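Local coordinates for uncharacterized protein (Bacteroides ovatus, PDB 4IPB), which is of unknown function but belongs to a PepSY-like family, putatively related to beta-lactamase inhibitors, at residues Ser25-Tyr30 against Leu134-Phe139; Trp52-Thr57 against Val89-Trp94; Ala79-Asp84 against Ile100-Asp105; Ile109-Phe114 against Thr124-Asp129. One frame throughout, in Å; residues are numbered along the deposited sequence.

Contact 1: Ser25-Tyr30 against Leu134-Phe139; sequences SQDDGY and LGPSTF
The CA atoms of D28 and P136 come nearest, 6.8 Å apart: the type I' turn D27-Y30, which closes the hairpin between strands 23-27 and 30-37, meets the first turn of helix 136-139, with G135 at its N-cap. Within the turn D27 and Y30 pair through two backbone hydrogen bonds, N to O in each direction, and D28 and G29 both have positive phi. The ring of P136 carries most of the packing against this turn. Its CB lies 3.7 Å from CD2 of Y30, meeting the ring obliquely, and its CG lies 3.8 Å from the backbone O of D27. Y30 has CG anti to its own carbonyl carbon (chi1 -65°), which brings the CD2 side of the ring to the proline; W45 of strand 40-46 touches D27, Y30 and P136 alike. D28 lies farther out, its OD2 3.9 Å from S137 CB. The polar link is indirect: one water is hydrogen-bonded to D27 OD2 at 2.7 Å and accepts from S137 N at 3.0 Å. Relayed by this water, the helix N-terminus may partly offset the nearby D132 carboxylate, which would otherwise tend to raise the pKa of one of the two acids.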
loop_
_atom_site.group_PDB
_atom_site.type_symbol
_atom_site.label_atom_id
_atom_site.label_comp_id
_atom_site.label_asym_id
_atom_site.label_seq_id
_atom_site.Cartn_x
_atom_site.Cartn_y
_atom_site.Cartn_z
ATOM N N SER A 25 9.876 -11.714 -1.024
ATOM C CA SER A 25 11.113 -10.942 -1.174
ATOM C C SER A 25 11.443 -10.289 0.150
ATOM O O SER A 25 10.663 -10.414 1.102
ATOM C CB SER A 25 10.904 -9.841 -2.230
ATOM O OG SER A 25 9.850 -8.937 -1.803
ATOM N N GLN A 26 12.588 -9.600 0.222
ATOM C CA GLN A 26 12.882 -8.795 1.411
ATOM C C GLN A 26 13.511 -7.470 1.045
ATOM O O GLN A 26 14.091 -7.313 -0.032
ATOM C CB GLN A 26 13.764 -9.582 2.414
ATOM C CG GLN A 26 15.177 -9.896 2.000
ATOM C CD GLN A 26 15.971 -10.575 3.145
ATOM O OE1 GLN A 26 16.594 -9.903 3.996
ATOM N NE2 GLN A 26 15.958 -11.873 3.160
ATOM N N ASP A 27 13.361 -6.487 1.951
ATOM C CA ASP A 27 13.850 -5.111 1.752
ATOM C C ASP A 27 14.062 -4.503 3.111
ATOM O O ASP A 27 13.143 -4.538 3.936
ATOM C CB ASP A 27 12.808 -4.312 0.972
ATOM C CG ASP A 27 13.304 -2.939 0.463
ATOM O OD1 ASP A 27 14.521 -2.713 0.392
ATOM O OD2 ASP A 27 12.432 -2.112 0.126
ATOM N N ASP A 28 15.276 -3.989 3.353
ATOM C CA ASP A 28 15.560 -3.235 4.585
ATOM C C ASP A 28 15.303 -4.108 5.799
ATOM O O ASP A 28 14.911 -3.605 6.864
ATOM C CB ASP A 28 14.743 -1.921 4.642
ATOM C CG ASP A 28 15.262 -0.853 3.666
ATOM O OD1 ASP A 28 16.375 -1.006 3.117
ATOM O OD2 ASP A 28 14.555 0.151 3.455
ATOM N N GLY A 29 15.508 -5.415 5.639
ATOM C CA GLY A 29 15.372 -6.367 6.733
ATOM C C GLY A 29 13.993 -6.876 7.027
ATOM O O GLY A 29 13.781 -7.647 7.997
ATOM N N TYR A 30 13.018 -6.453 6.207
ATOM C CA TYR A 30 11.617 -6.890 6.381
ATOM C C TYR A 30 11.300 -7.859 5.200
ATOM O O TYR A 30 11.931 -7.773 4.134
ATOM C CB TYR A 30 10.687 -5.679 6.329
ATOM C CG TYR A 30 10.875 -4.706 7.448
ATOM C CD1 TYR A 30 10.317 -4.938 8.667
ATOM C CD2 TYR A 30 11.627 -3.572 7.274
ATOM C CE1 TYR A 30 10.458 -4.039 9.748
ATOM C CE2 TYR A 30 11.798 -2.675 8.324
ATOM C CZ TYR A 30 11.195 -2.908 9.545
ATOM O OH TYR A 30 11.367 -2.036 10.583
ATOM N N LEU A 134 6.323 2.053 -2.289
ATOM C CA LEU A 134 5.424 1.617 -1.233
ATOM C C LEU A 134 6.086 0.611 -0.262
ATOM O O LEU A 134 5.423 -0.262 0.274
ATOM C CB LEU A 134 4.197 0.983 -1.888
ATOM C CG LEU A 134 3.194 1.946 -2.569
ATOM C CD1 LEU A 134 2.225 1.102 -3.385
ATOM C CD2 LEU A 134 2.509 2.903 -1.605
ATOM N N GLY A 135 7.383 0.748 -0.045
ATOM C CA GLY A 135 8.129 -0.144 0.880
ATOM C C GLY A 135 8.438 0.374 2.269
ATOM O O GLY A 135 7.960 1.451 2.671
ATOM N N PRO A 136 9.222 -0.388 3.039
ATOM C CA PRO A 136 9.620 0.023 4.383
ATOM C C PRO A 136 10.173 1.450 4.445
ATOM O O PRO A 136 9.850 2.189 5.389
ATOM C CB PRO A 136 10.700 -0.993 4.725
ATOM C CG PRO A 136 10.152 -2.228 4.107
ATOM C CD PRO A 136 9.657 -1.772 2.770
ATOM N N SER A 137 10.954 1.842 3.458
ATOM C CA SER A 137 11.545 3.199 3.515
ATOM C C SER A 137 10.490 4.292 3.470
ATOM O O SER A 137 10.722 5.420 3.968
ATOM C CB SER A 137 12.600 3.390 2.437
ATOM O OG SER A 137 12.045 3.521 1.154
ATOM N N THR A 138 9.323 3.995 2.907
ATOM C CA THR A 138 8.238 4.987 2.866
ATOM C C THR A 138 7.443 5.066 4.156
ATOM O O THR A 138 6.967 6.141 4.546
ATOM C CB THR A 138 7.338 4.671 1.661
ATOM O OG1 THR A 138 8.099 4.835 0.446
ATOM C CG2 THR A 138 6.099 5.519 1.601
ATOM N N PHE A 139 7.247 3.924 4.833
ATOM C CA PHE A 139 6.360 3.852 5.995
ATOM C C PHE A 139 6.986 3.500 7.337
ATOM O O PHE A 139 6.444 3.893 8.364
ATOM C CB PHE A 139 5.271 2.809 5.702
ATOM C CG PHE A 139 4.429 3.144 4.521
ATOM C CD1 PHE A 139 3.517 4.214 4.567
ATOM C CD2 PHE A 139 4.556 2.460 3.351
ATOM C CE1 PHE A 139 2.725 4.485 3.443
ATOM C CE2 PHE A 139 3.821 2.773 2.229
ATOM C CZ PHE A 139 2.875 3.782 2.289
HETATM O O HOH W 1 12.085 0.405 1.107
#

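Contact 2: Trp52-Thr57 against Val89-Trp94; sequences WVMTLT and VEFPKW. With GOL (glycerol), chain D.
T55, paired with E90 on the neighbouring strand, has its OG1 held by two partners: the indole NE1 of W52 donates to it at 2.8 Å, OG1 lying 27° out of the indole plane, and a glycerol, probably from the crystallisation liquor, shares a hydrogen bond with it through O3 at 2.6 Å. The glycerol's O2 donates to E90 OE1, and the hydroxyl of Y16 is hydrogen-bonded to the glycerol too, so a small polyol bridges T55 and E90, neighbours on one face of the sheet. A water is hydrogen-bonded to both E90 OE1 and T57 OG1. The backbones of T55 and E90 form the antiparallel hydrogen-bonded pair, T55 N to E90 O at 2.9 Å and E90 N to T55 O at 2.8 Å. W52 has CG anti to its N (chi1 173°), and its benzo ring runs along the backbone of E90-P92. P92 CD sits 3.9 Å from the centroid of that six-membered ring, over the face, as a CH-pi contact; glycerol C3 lies over the opposite face, toward its rim. On the other face of the sheet, L56 and V89 lie side by side, CD2 to CG2 3.8 Å. The selenium of M54, a selenomethionine, approaches F91 obliquely, 5.2 Å from the ring centroid, as a Met-aromatic contact, and F139 of helix 136-139 covers this face. V53 and M54 both oppose W45, a classic beta bulge beside the point where strands 52-58 and 82-90 pair in the middle of the antiparallel sheet of this PepSY-like fold.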
loop_
_atom_site.group_PDB
_atom_site.type_symbol
_atom_site.label_atom_id
_atom_site.label_comp_id
_atom_site.label_asym_id
_atom_site.label_seq_id
_atom_site.Cartn_x
_atom_site.Cartn_y
_atom_site.Cartn_z
ATOM N N TRP A 52 3.899 -9.325 12.065
ATOM C CA TRP A 52 3.314 -8.520 11.015
ATOM C C TRP A 52 3.572 -7.031 11.289
ATOM O O TRP A 52 3.360 -6.550 12.400
ATOM C CB TRP A 52 1.815 -8.751 10.998
ATOM C CG TRP A 52 1.056 -7.860 10.061
ATOM C CD1 TRP A 52 1.210 -7.781 8.722
ATOM C CD2 TRP A 52 0.053 -6.920 10.428
ATOM N NE1 TRP A 52 0.379 -6.820 8.232
ATOM C CE2 TRP A 52 -0.347 -6.270 9.247
ATOM C CE3 TRP A 52 -0.527 -6.527 11.648
ATOM C CZ2 TRP A 52 -1.320 -5.305 9.228
ATOM C CZ3 TRP A 52 -1.487 -5.573 11.603
ATOM C CH2 TRP A 52 -1.887 -4.994 10.408
ATOM N N VAL A 53 4.073 -6.346 10.271
ATOM C CA VAL A 53 4.345 -4.904 10.326
ATOM C C VAL A 53 3.467 -3.997 9.480
ATOM O O VAL A 53 3.301 -2.835 9.843
ATOM C CB VAL A 53 5.814 -4.594 10.177
ATOM C CG1 VAL A 53 6.576 -5.239 11.346
ATOM C CG2 VAL A 53 6.356 -4.938 8.832
HETATM N N MSE A 54 2.979 -4.491 8.355
HETATM C CA MSE A 54 2.030 -3.693 7.489
HETATM C C MSE A 54 1.450 -4.543 6.397
HETATM O O MSE A 54 2.107 -5.481 5.884
HETATM C CB MSE A 54 2.634 -2.391 6.947
HETATM C CG MSE A 54 3.786 -2.591 6.043
HETATM SE SE MSE A 54 4.424 -0.842 5.336
HETATM C CE MSE A 54 5.672 -1.510 4.125
ATOM N N THR A 55 0.248 -4.140 5.941
ATOM C CA THR A 55 -0.334 -4.712 4.785
ATOM C C THR A 55 -0.759 -3.580 3.858
ATOM O O THR A 55 -1.395 -2.611 4.302
ATOM C CB THR A 55 -1.577 -5.521 5.180
ATOM O OG1 THR A 55 -1.168 -6.675 5.928
ATOM C CG2 THR A 55 -2.349 -5.973 3.938
ATOM N N LEU A 56 -0.442 -3.756 2.595
ATOM C CA LEU A 56 -0.823 -2.821 1.537
ATOM C C LEU A 56 -1.744 -3.533 0.568
ATOM O O LEU A 56 -1.387 -4.593 -0.010
ATOM C CB LEU A 56 0.378 -2.259 0.836
ATOM C CG LEU A 56 1.289 -1.437 1.707
ATOM C CD1 LEU A 56 2.340 -2.249 2.432
ATOM C CD2 LEU A 56 1.970 -0.351 0.908
ATOM N N THR A 57 -2.953 -2.981 0.377
ATOM C CA THR A 57 -3.939 -3.582 -0.488
ATOM C C THR A 57 -4.207 -2.629 -1.657
ATOM O O THR A 57 -4.478 -1.450 -1.452
ATOM C CB THR A 57 -5.283 -3.828 0.214
ATOM O OG1 THR A 57 -5.087 -4.667 1.385
ATOM C CG2 THR A 57 -6.288 -4.512 -0.682
ATOM N N VAL A 89 -3.146 1.150 3.312
ATOM C CA VAL A 89 -1.946 0.752 4.091
ATOM C C VAL A 89 -2.378 0.620 5.524
ATOM O O VAL A 89 -2.896 1.568 6.111
ATOM C CB VAL A 89 -0.761 1.729 3.951
ATOM C CG1 VAL A 89 0.481 1.130 4.594
ATOM C CG2 VAL A 89 -0.487 2.064 2.517
ATOM N N GLU A 90 -2.241 -0.572 6.085
ATOM C CA GLU A 90 -2.666 -0.863 7.434
ATOM C C GLU A 90 -1.513 -1.334 8.267
ATOM O O GLU A 90 -0.585 -1.984 7.752
ATOM C CB GLU A 90 -3.743 -1.911 7.468
ATOM C CG GLU A 90 -5.012 -1.498 6.737
ATOM C CD GLU A 90 -6.007 -2.643 6.595
ATOM O OE1 GLU A 90 -5.794 -3.496 5.684
ATOM O OE2 GLU A 90 -6.973 -2.656 7.403
ATOM N N PHE A 91 -1.571 -1.021 9.565
ATOM C CA PHE A 91 -0.462 -1.314 10.494
ATOM C C PHE A 91 -0.979 -1.877 11.814
ATOM O O PHE A 91 -2.137 -1.611 12.203
ATOM C CB PHE A 91 0.284 -0.017 10.852
ATOM C CG PHE A 91 0.749 0.790 9.687
ATOM C CD1 PHE A 91 1.984 0.585 9.178
ATOM C CD2 PHE A 91 0.026 1.895 9.243
ATOM C CE1 PHE A 91 2.453 1.323 8.100
ATOM C CE2 PHE A 91 0.512 2.694 8.213
ATOM C CZ PHE A 91 1.713 2.411 7.641
ATOM N N PRO A 92 -0.116 -2.535 12.607
ATOM C CA PRO A 92 -0.584 -3.061 13.893
ATOM C C PRO A 92 -0.882 -1.949 14.876
ATOM O O PRO A 92 -1.768 -2.102 15.681
ATOM C CB PRO A 92 0.587 -3.980 14.361
ATOM C CG PRO A 92 1.765 -3.617 13.480
ATOM C CD PRO A 92 1.155 -3.164 12.186
ATOM N N LYS A 93 -0.121 -0.860 14.829
ATOM C CA LYS A 93 -0.274 0.206 15.784
ATOM C C LYS A 93 -0.622 1.556 15.142
ATOM O O LYS A 93 -1.336 2.297 15.755
ATOM C CB LYS A 93 1.009 0.357 16.611
ATOM C CG LYS A 93 0.938 1.343 17.782
ATOM C CD LYS A 93 2.348 1.677 18.329
ATOM C CE LYS A 93 2.526 1.166 19.731
ATOM N NZ LYS A 93 3.847 1.591 20.283
ATOM N N TRP A 94 0.013 1.917 14.052
ATOM C CA TRP A 94 -0.142 3.258 13.454
ATOM C C TRP A 94 -1.513 3.273 12.736
ATOM O O TRP A 94 -2.056 2.218 12.335
ATOM C CB TRP A 94 0.983 3.599 12.449
ATOM C CG TRP A 94 2.432 3.326 12.923
ATOM C CD1 TRP A 94 3.369 2.589 12.255
ATOM C CD2 TRP A 94 3.053 3.755 14.133
ATOM N NE1 TRP A 94 4.531 2.499 13.007
ATOM C CE2 TRP A 94 4.373 3.252 14.139
ATOM C CE3 TRP A 94 2.641 4.536 15.184
ATOM C CZ2 TRP A 94 5.276 3.474 15.190
ATOM C CZ3 TRP A 94 3.537 4.790 16.246
ATOM C CH2 TRP A 94 4.839 4.235 16.253
HETATM C C1 GOL D . -5.318 -5.674 8.884
HETATM O O1 GOL D . -6.562 -6.355 9.129
HETATM C C2 GOL D . -4.642 -6.145 7.593
HETATM O O2 GOL D . -5.528 -6.087 6.472
HETATM C C3 GOL D . -4.128 -7.564 7.799
HETATM O O3 GOL D . -3.318 -7.906 6.680
HETATM O O HOH W 2 -4.481 -3.024 3.492
#

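Contact 3: Ala79-Asp84 against Ile100-Asp105; sequences ANWVVD and IKVGQD
I100 meets V83 through methyl groups, CG2 to CG1 at 3.9 Å, the two side chains crossing obliquely; F73 of helix 67-75 packs on both. K101 gives its backbone O to D84 N at 2.8 Å. Its side chain runs fully extended, and a water accepts from NZ and donates to D84 OD2, bridging two opposite charges that do not touch directly; the same OD2 forms a salt bridge with K110 of the next strand. V102 faces V83 as a non-hydrogen-bonded pair, and its CG2 reaches CE3 of W81 at 3.7 Å. This is the end of an antiparallel beta hairpin, strands 82-90 and 97-104, remote from its connecting loop. G103 makes the hydrogen-bonded pair with V82: V82 N donates to G103 O at 2.8 Å, and G103 N returns the bond to V82 O. The carbonyl of G103 also comes obliquely to the indole, its O 3.3 Å from W81 CE3. Q104 lies on the W81 ring. With CG anti to the carbonyl carbon (chi1 -83°) and the chain running straight on, CG sits over the centre of the six-membered ring, 3.6 Å from the centroid as a CH-pi contact, and the amide continues across the same face, its plane only 12° from that of the ring, stacked, with NE2 nearest CE2. D105 crosses V82 at about a right angle, OD1 3.3 Å from CG2.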
loop_
_atom_site.group_PDB
_atom_site.type_symbol
_atom_site.label_atom_id
_atom_site.label_comp_id
_atom_site.label_asym_id
_atom_site.label_seq_id
_atom_site.Cartn_x
_atom_site.Cartn_y
_atom_site.Cartn_z
ATOM N N ALA A 79 -8.375 16.813 -7.561
ATOM C CA ALA A 79 -9.735 16.334 -7.913
ATOM C C ALA A 79 -9.895 15.932 -9.372
ATOM O O ALA A 79 -10.562 14.948 -9.653
ATOM C CB ALA A 79 -10.787 17.376 -7.518
ATOM N N ASN A 80 -9.258 16.658 -10.287
ATOM C CA ASN A 80 -9.384 16.373 -11.707
ATOM C C ASN A 80 -8.206 15.627 -12.343
ATOM O O ASN A 80 -8.155 15.464 -13.560
ATOM C CB ASN A 80 -9.646 17.688 -12.455
ATOM C CG ASN A 80 -10.949 18.357 -12.017
ATOM O OD1 ASN A 80 -11.959 17.690 -11.811
ATOM N ND2 ASN A 80 -10.916 19.667 -11.843
ATOM N N TRP A 81 -7.286 15.141 -11.529
ATOM C CA TRP A 81 -6.152 14.373 -12.013
ATOM C C TRP A 81 -6.582 12.916 -12.319
ATOM O O TRP A 81 -7.616 12.458 -11.828
ATOM C CB TRP A 81 -5.031 14.427 -10.951
ATOM C CG TRP A 81 -4.277 15.750 -10.959
ATOM C CD1 TRP A 81 -4.799 16.998 -10.893
ATOM C CD2 TRP A 81 -2.867 15.905 -11.034
ATOM N NE1 TRP A 81 -3.791 17.947 -10.949
ATOM C CE2 TRP A 81 -2.593 17.294 -11.057
ATOM C CE3 TRP A 81 -1.804 15.004 -11.150
ATOM C CZ2 TRP A 81 -1.292 17.793 -11.137
ATOM C CZ3 TRP A 81 -0.527 15.501 -11.268
ATOM C CH2 TRP A 81 -0.283 16.887 -11.237
ATOM N N VAL A 82 -5.768 12.202 -13.087
ATOM C CA VAL A 82 -6.006 10.797 -13.430
ATOM C C VAL A 82 -5.481 9.922 -12.323
ATOM O O VAL A 82 -4.324 10.071 -11.871
ATOM C CB VAL A 82 -5.274 10.397 -14.726
ATOM C CG1 VAL A 82 -5.411 8.902 -15.008
ATOM C CG2 VAL A 82 -5.811 11.208 -15.891
ATOM N N VAL A 83 -6.332 9.015 -11.850
ATOM C CA VAL A 83 -5.954 8.233 -10.698
ATOM C C VAL A 83 -5.323 6.942 -11.210
ATOM O O VAL A 83 -5.998 6.137 -11.869
ATOM C CB VAL A 83 -7.163 7.954 -9.815
ATOM C CG1 VAL A 83 -6.784 6.966 -8.748
ATOM C CG2 VAL A 83 -7.627 9.246 -9.173
ATOM N N ASP A 84 -4.035 6.766 -10.972
ATOM C CA ASP A 84 -3.317 5.576 -11.431
ATOM C C ASP A 84 -3.459 4.383 -10.502
ATOM O O ASP A 84 -3.506 3.233 -10.973
ATOM C CB ASP A 84 -1.825 5.843 -11.577
ATOM C CG ASP A 84 -1.506 6.792 -12.730
ATOM O OD1 ASP A 84 -2.397 7.142 -13.554
ATOM O OD2 ASP A 84 -0.323 7.186 -12.805
ATOM N N ILE A 100 -3.051 7.635 -2.743
ATOM C CA ILE A 100 -3.609 7.763 -4.096
ATOM C C ILE A 100 -2.510 8.269 -4.994
ATOM O O ILE A 100 -1.942 9.326 -4.729
ATOM C CB ILE A 100 -4.813 8.710 -4.144
ATOM C CG1 ILE A 100 -5.838 8.306 -3.071
ATOM C CG2 ILE A 100 -5.396 8.735 -5.553
ATOM C CD1 ILE A 100 -7.045 9.233 -2.989
ATOM N N LYS A 101 -2.191 7.498 -6.051
ATOM C CA LYS A 101 -1.203 7.915 -7.025
ATOM C C LYS A 101 -1.914 8.562 -8.196
ATOM O O LYS A 101 -2.799 7.959 -8.821
ATOM C CB LYS A 101 -0.359 6.742 -7.510
ATOM C CG LYS A 101 0.805 7.163 -8.369
ATOM C CD LYS A 101 1.598 5.966 -8.805
ATOM C CE LYS A 101 2.755 6.388 -9.673
ATOM N NZ LYS A 101 3.338 5.240 -10.410
ATOM N N VAL A 102 -1.545 9.813 -8.474
ATOM C CA VAL A 102 -2.184 10.567 -9.535
ATOM C C VAL A 102 -1.196 11.075 -10.559
ATOM O O VAL A 102 0.026 11.230 -10.284
ATOM C CB VAL A 102 -2.954 11.770 -8.983
ATOM C CG1 VAL A 102 -4.075 11.281 -8.095
ATOM C CG2 VAL A 102 -2.058 12.713 -8.204
ATOM N N GLY A 103 -1.719 11.278 -11.766
ATOM C CA GLY A 103 -0.967 11.823 -12.892
ATOM C C GLY A 103 -1.930 12.673 -13.749
ATOM O O GLY A 103 -3.075 12.920 -13.419
ATOM N N GLN A 104 -1.458 13.169 -14.862
ATOM C CA GLN A 104 -2.335 13.954 -15.760
ATOM C C GLN A 104 -2.239 13.296 -17.085
ATOM O O GLN A 104 -1.203 12.731 -17.386
ATOM C CB GLN A 104 -1.881 15.406 -15.832
ATOM C CG GLN A 104 -2.405 16.210 -14.661
ATOM C CD GLN A 104 -1.958 17.654 -14.685
ATOM O OE1 GLN A 104 -0.799 17.952 -14.984
ATOM N NE2 GLN A 104 -2.867 18.566 -14.341
ATOM N N ASP A 105 -3.332 13.276 -17.850
ATOM C CA ASP A 105 -3.254 12.802 -19.205
ATOM C C ASP A 105 -2.224 13.704 -19.887
ATOM O O ASP A 105 -2.179 14.925 -19.636
ATOM C CB ASP A 105 -4.593 12.923 -19.959
ATOM C CG ASP A 105 -5.550 11.801 -19.664
ATOM O OD1 ASP A 105 -5.155 10.759 -19.074
ATOM O OD2 ASP A 105 -6.729 11.972 -20.040
HETATM O O HOH W 3 1.395 5.055 -12.559
#

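Contact 4: Ile109-Phe114 against Thr124-Asp129; sequences IKYQLF and TRNVSD
I109 of strand 107-115 meets N126 and S128 at the end of strand 121-126, its partner in an antiparallel beta hairpin. The side chains of I109 and N126 cross at about a right angle, CD1 3.3 Å from ND2. K110 N donates to S128 OG at 3.0 Å, and K110 O accepts from V127 N. S128 N in turn donates to N126 OD1, an Asx turn holding the loop's start in shape, and S128 OG donates to the same oxygen. Y111, paired with N126, sets CD1 3.6 Å from N126 CA and turns its ring edge to R125 O. Q112 exchanges backbone bonds with R125 in both directions. Its amide is nearly coplanar with the guanidinium, 3° apart, the arginine chain bending at chi3 (68°) to lie alongside. NE and NH2 of R125 converge on Q112 OE1, NH2 at 2.8 Å on a lone pair and NE at 2.9 Å nearly along the C=O axis. NH2 also bonds T138, and Q112 NE2 bonds the I133 carbonyl. L113 lies beside T124, pointing the same way, CD2 to CG2 at a tight 3.5 Å. F114 places CZ over one face of the R125 guanidinium, while its ring edge meets R125 CB, 4.2 Å from CE1.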
loop_
_atom_site.group_PDB
_atom_site.type_symbol
_atom_site.label_atom_id
_atom_site.label_comp_id
_atom_site.label_asym_id
_atom_site.label_seq_id
_atom_site.Cartn_x
_atom_site.Cartn_y
_atom_site.Cartn_z
ATOM N N ILE A 109 4.301 13.668 -15.040
ATOM C CA ILE A 109 4.349 14.007 -13.613
ATOM C C ILE A 109 3.433 13.049 -12.821
ATOM O O ILE A 109 2.294 12.829 -13.214
ATOM C CB ILE A 109 3.958 15.489 -13.379
ATOM C CG1 ILE A 109 4.118 15.842 -11.913
ATOM C CG2 ILE A 109 2.547 15.830 -13.887
ATOM C CD1 ILE A 109 5.562 16.050 -11.574
ATOM N N LYS A 110 3.933 12.463 -11.730
ATOM C CA LYS A 110 3.127 11.610 -10.874
ATOM C C LYS A 110 3.352 12.022 -9.405
ATOM O O LYS A 110 4.507 12.276 -9.015
ATOM C CB LYS A 110 3.559 10.138 -10.964
ATOM C CG LYS A 110 3.670 9.533 -12.344
ATOM C CD LYS A 110 2.330 9.131 -12.842
ATOM C CE LYS A 110 2.424 8.509 -14.226
ATOM N NZ LYS A 110 1.076 8.562 -14.836
ATOM N N TYR A 111 2.274 12.103 -8.624
ATOM C CA TYR A 111 2.370 12.327 -7.190
ATOM C C TYR A 111 1.669 11.223 -6.409
ATOM O O TYR A 111 0.670 10.696 -6.883
ATOM C CB TYR A 111 1.705 13.641 -6.763
ATOM C CG TYR A 111 2.323 14.868 -7.377
ATOM C CD1 TYR A 111 3.590 15.299 -6.963
ATOM C CD2 TYR A 111 1.616 15.652 -8.259
ATOM C CE1 TYR A 111 4.172 16.415 -7.544
ATOM C CE2 TYR A 111 2.181 16.792 -8.809
ATOM C CZ TYR A 111 3.456 17.142 -8.460
ATOM O OH TYR A 111 3.942 18.284 -9.060
ATOM N N GLN A 112 2.234 10.870 -5.269
ATOM C CA GLN A 112 1.516 10.104 -4.248
ATOM C C GLN A 112 0.903 11.065 -3.252
ATOM O O GLN A 112 1.598 11.969 -2.755
ATOM C CB GLN A 112 2.412 9.167 -3.438
ATOM C CG GLN A 112 2.838 7.930 -4.184
ATOM C CD GLN A 112 3.799 7.112 -3.351
ATOM O OE1 GLN A 112 4.725 7.649 -2.787
ATOM N NE2 GLN A 112 3.571 5.792 -3.258
ATOM N N LEU A 113 -0.380 10.845 -2.987
ATOM C CA LEU A 113 -1.159 11.636 -2.050
ATOM C C LEU A 113 -1.433 10.733 -0.875
ATOM O O LEU A 113 -1.938 9.654 -1.055
ATOM C CB LEU A 113 -2.488 12.076 -2.701
ATOM C CG LEU A 113 -2.474 12.646 -4.094
ATOM C CD1 LEU A 113 -3.880 12.984 -4.558
ATOM C CD2 LEU A 113 -1.526 13.799 -4.148
ATOM N N PHE A 114 -1.065 11.153 0.339
ATOM C CA PHE A 114 -1.234 10.379 1.593
ATOM C C PHE A 114 -2.378 10.959 2.425
ATOM O O PHE A 114 -2.234 12.071 3.019
ATOM C CB PHE A 114 0.058 10.432 2.385
ATOM C CG PHE A 114 1.242 9.766 1.676
ATOM C CD1 PHE A 114 1.912 10.421 0.681
ATOM C CD2 PHE A 114 1.732 8.545 2.128
ATOM C CE1 PHE A 114 3.012 9.832 0.053
ATOM C CE2 PHE A 114 2.831 7.967 1.534
ATOM C CZ PHE A 114 3.465 8.604 0.459
ATOM N N THR A 124 2.228 14.973 0.209
ATOM C CA THR A 124 2.348 14.418 -1.131
ATOM C C THR A 124 3.836 14.304 -1.461
ATOM O O THR A 124 4.691 14.969 -0.856
ATOM C CB THR A 124 1.684 15.247 -2.205
ATOM O OG1 THR A 124 2.461 16.408 -2.438
ATOM C CG2 THR A 124 0.255 15.655 -1.829
ATOM N N ARG A 125 4.123 13.446 -2.434
ATOM C CA ARG A 125 5.470 13.199 -2.861
ATOM C C ARG A 125 5.478 13.032 -4.366
ATOM O O ARG A 125 4.678 12.292 -4.882
ATOM C CB ARG A 125 5.925 11.852 -2.231
ATOM C CG ARG A 125 7.325 11.480 -2.513
ATOM C CD ARG A 125 7.778 10.345 -1.598
ATOM N NE ARG A 125 7.131 9.035 -1.838
ATOM C CZ ARG A 125 7.601 7.917 -1.296
ATOM N NH1 ARG A 125 8.661 8.000 -0.504
ATOM N NH2 ARG A 125 7.049 6.743 -1.548
ATOM N N ASN A 126 6.433 13.655 -5.045
ATOM C CA ASN A 126 6.668 13.462 -6.485
ATOM C C ASN A 126 7.323 12.094 -6.662
ATOM O O ASN A 126 8.386 11.830 -6.055
ATOM C CB ASN A 126 7.578 14.570 -6.995
ATOM C CG ASN A 126 7.700 14.577 -8.496
ATOM O OD1 ASN A 126 7.790 13.536 -9.103
ATOM N ND2 ASN A 126 7.727 15.745 -9.082
ATOM N N VAL A 127 6.703 11.230 -7.480
ATOM C CA VAL A 127 7.243 9.900 -7.670
ATOM C C VAL A 127 7.475 9.638 -9.139
ATOM O O VAL A 127 7.499 8.481 -9.552
ATOM C CB VAL A 127 6.388 8.785 -7.049
ATOM C CG1 VAL A 127 6.366 8.938 -5.553
ATOM C CG2 VAL A 127 4.967 8.846 -7.569
ATOM N N SER A 128 7.641 10.715 -9.908
ATOM C CA SER A 128 7.788 10.650 -11.348
ATOM C C SER A 128 9.007 9.771 -11.691
ATOM O O SER A 128 8.942 8.946 -12.609
ATOM C CB SER A 128 7.980 12.057 -11.928
ATOM O OG SER A 128 6.867 12.908 -11.669
ATOM N N ASP A 129 10.103 9.928 -10.935
ATOM C CA ASP A 129 11.393 9.182 -11.169
ATOM C C ASP A 129 11.831 8.322 -9.993
ATOM O O ASP A 129 13.028 8.057 -9.815
ATOM C CB ASP A 129 12.564 10.129 -11.488
ATOM C CG ASP A 129 12.155 11.258 -12.405
ATOM O OD1 ASP A 129 12.164 11.071 -13.640
ATOM O OD2 ASP A 129 11.783 12.318 -11.855
#

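All four contacts reach one antiparallel sheet. Contacts 2, 3 and 4 join neighbouring strands and are partly buried; contact 1 is a surface contact in which the N-terminal end of helix 136-139 meets a hairpin turn, through packing and a bridging water rather than direct bonds. Contacts 2 and 3 share strand 82-90 at its two ends, their centres about 24 Å apart. Contact 1 touches both contact 2 and contact 4, so the C-terminal helix spans the two, while contacts 3 and 4 abut through adjoining strands. The chemistry follows the place: hydrated packing at the surface in contact 1, and backbone ladders in the other three, to which contact 4 adds direct side-chain hydrogen bonds between its strands.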